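Local coordinates for histone fold protein (Methanopyrus kandleri, PDB 1F1E) that probably binds and compacts DNA as an archaeal histone, with two histone folds in a single chain, at residues Glu81-Arg85 with Ala86-Arg90. Sequence-based numbering, arbitrary orientation. Where two conformers were deposited one is given.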
loop_
_atom_site.group_PDB
_atom_site.type_symbol
_atom_site.label_atom_id
_atom_site.label_comp_id
_atom_site.label_asym_id
_atom_site.label_seq_id
_atom_site.Cartn_x
_atom_site.Cartn_y
_atom_site.Cartn_z
ATOM N N GLU A 81 12.490 19.390 -4.907
ATOM C CA GLU A 81 13.120 19.573 -3.615
ATOM C C GLU A 81 13.236 18.260 -2.849
ATOM O O GLU A 81 12.330 17.422 -2.802
ATOM C CB GLU A 81 12.331 20.598 -2.789
ATOM C CG GLU A 81 13.158 20.913 -1.525
ATOM C CD GLU A 81 12.604 22.048 -0.688
ATOM O OE1 GLU A 81 11.765 22.742 -1.255
ATOM O OE2 GLU A 81 13.036 22.192 0.519
ATOM N N LEU A 82 14.362 18.052 -2.163
ATOM C CA LEU A 82 14.615 16.891 -1.327
ATOM C C LEU A 82 14.856 17.321 0.114
ATOM O O LEU A 82 15.254 18.474 0.348
ATOM C CB LEU A 82 15.852 16.152 -1.827
ATOM C CG LEU A 82 15.738 15.491 -3.198
ATOM C CD1 LEU A 82 17.158 15.263 -3.730
ATOM C CD2 LEU A 82 14.856 14.259 -3.110
ATOM N N PHE A 83 14.540 16.429 1.021
ATOM C CA PHE A 83 14.933 16.793 2.374
ATOM C C PHE A 83 16.423 16.668 2.550
ATOM O O PHE A 83 17.120 16.089 1.736
ATOM C CB PHE A 83 14.170 15.826 3.276
ATOM C CG PHE A 83 12.658 16.036 3.291
ATOM C CD1 PHE A 83 12.091 17.179 3.812
ATOM C CD2 PHE A 83 11.851 15.065 2.758
ATOM C CE1 PHE A 83 10.720 17.354 3.834
ATOM C CE2 PHE A 83 10.484 15.202 2.792
ATOM C CZ PHE A 83 9.920 16.323 3.327
ATOM N N GLY A 84 16.955 17.155 3.693
ATOM C CA GLY A 84 18.359 16.985 3.977
ATOM C C GLY A 84 18.728 15.527 4.200
ATOM O O GLY A 84 17.912 14.806 4.791
ATOM N N ARG A 85 19.909 15.133 3.714
ATOM C CA ARG A 85 20.297 13.732 3.780
ATOM C C ARG A 85 20.375 13.270 5.202
ATOM O O ARG A 85 19.906 12.208 5.565
ATOM C CB ARG A 85 21.696 13.517 3.148
ATOM C CG ARG A 85 22.298 12.147 3.426
ATOM C CD ARG A 85 23.656 11.923 2.742
ATOM N NE ARG A 85 23.570 12.401 1.347
ATOM C CZ ARG A 85 23.200 11.639 0.356
ATOM N NH1 ARG A 85 22.858 10.371 0.457
ATOM N NH2 ARG A 85 23.124 12.136 -0.851
ATOM N N ALA A 86 20.929 14.059 6.099
ATOM C CA ALA A 86 21.057 13.608 7.465
ATOM C C ALA A 86 19.711 13.386 8.127
ATOM O O ALA A 86 19.535 12.484 8.948
ATOM C CB ALA A 86 21.886 14.547 8.349
ATOM N N THR A 87 18.764 14.260 7.862
ATOM C CA THR A 87 17.410 14.117 8.397
ATOM C C THR A 87 16.785 12.828 7.917
ATOM O O THR A 87 16.291 12.027 8.747
ATOM C CB THR A 87 16.536 15.298 7.980
ATOM O OG1 THR A 87 17.092 16.488 8.529
ATOM C CG2 THR A 87 15.136 15.203 8.550
ATOM N N VAL A 88 16.820 12.563 6.596
ATOM C CA VAL A 88 16.193 11.349 6.173
ATOM C C VAL A 88 16.981 10.121 6.624
ATOM O O VAL A 88 16.368 9.079 6.934
ATOM C CB VAL A 88 15.926 11.315 4.656
ATOM C CG1 VAL A 88 14.892 12.389 4.319
ATOM C CG2 VAL A 88 17.133 11.469 3.773
ATOM N N ARG A 89 18.295 10.234 6.727
ATOM C CA ARG A 89 19.059 9.112 7.247
ATOM C C ARG A 89 18.695 8.797 8.688
ATOM O O ARG A 89 18.697 7.634 9.068
ATOM C CB ARG A 89 20.544 9.383 7.113
ATOM C CG ARG A 89 21.445 8.320 7.676
ATOM C CD ARG A 89 21.373 7.066 6.874
ATOM N NE ARG A 89 22.077 5.883 7.364
ATOM C CZ ARG A 89 21.531 4.974 8.120
ATOM N NH1 ARG A 89 20.263 5.049 8.591
ATOM N NH2 ARG A 89 22.231 3.932 8.497
ATOM N N ARG A 90 18.379 9.827 9.480
ATOM C CA ARG A 90 18.004 9.601 10.854
ATOM C C ARG A 90 16.639 8.958 10.934
ATOM O O ARG A 90 16.404 8.098 11.828
ATOM C CB ARG A 90 18.039 10.917 11.646
ATOM C CG ARG A 90 17.781 10.765 13.128
ATOM C CD ARG A 90 19.102 10.472 13.848
ATOM N NE ARG A 90 18.830 10.583 15.287
ATOM C CZ ARG A 90 19.014 11.669 15.990
ATOM N NH1 ARG A 90 19.485 12.821 15.507
ATOM N NH2 ARG A 90 18.719 11.624 17.285
#
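The ring of Phe83 leans past Val88, and the closest approach is made by its stem, with Phe83 CB 3.7 Å from Val88 CG1. Because CG of Phe83 stands anti to its own carbonyl carbon (chi1 -68°), the ring is carried away from Val88, toward Ala9 and Ile13 of helix 7-15 and Ile112 and Cys113 of helix 102-129. A large aromatic suits this buried place, while the short, branched Val88 fills the space near the helix start: CG2 lies 3.4 Å from Arg85 O and CG1 turns to Phe83. With an alanine in place of Val88, Phe83 CB would probably lose its apolar neighbour and a gap would be likely to open beside Asn109. Gly84 is the N-cap of helix 85-94, and its carbonyl opens the helical bonding: Val88 N reaches Gly84 O at 3.1 Å, with an N-H...O angle of 167°. One residue on, Arg89 N donates a hydrogen bond to Arg85 O at 2.8 Å. Both arginines send their polar ends elsewhere, as long, flexible side chains can: Arg85, in the conformer described, to a salt bridge with Asp106, Arg89 to the carbonyl of Ile97. Backbone bonds thus start the opening helix of the second histone fold, while Phe83 and Val88 pack on helix 102-129 and the arginine ends hold Asp106 and Ile97, so the placing of this helix start probably depends on apolar and polar contacts alike.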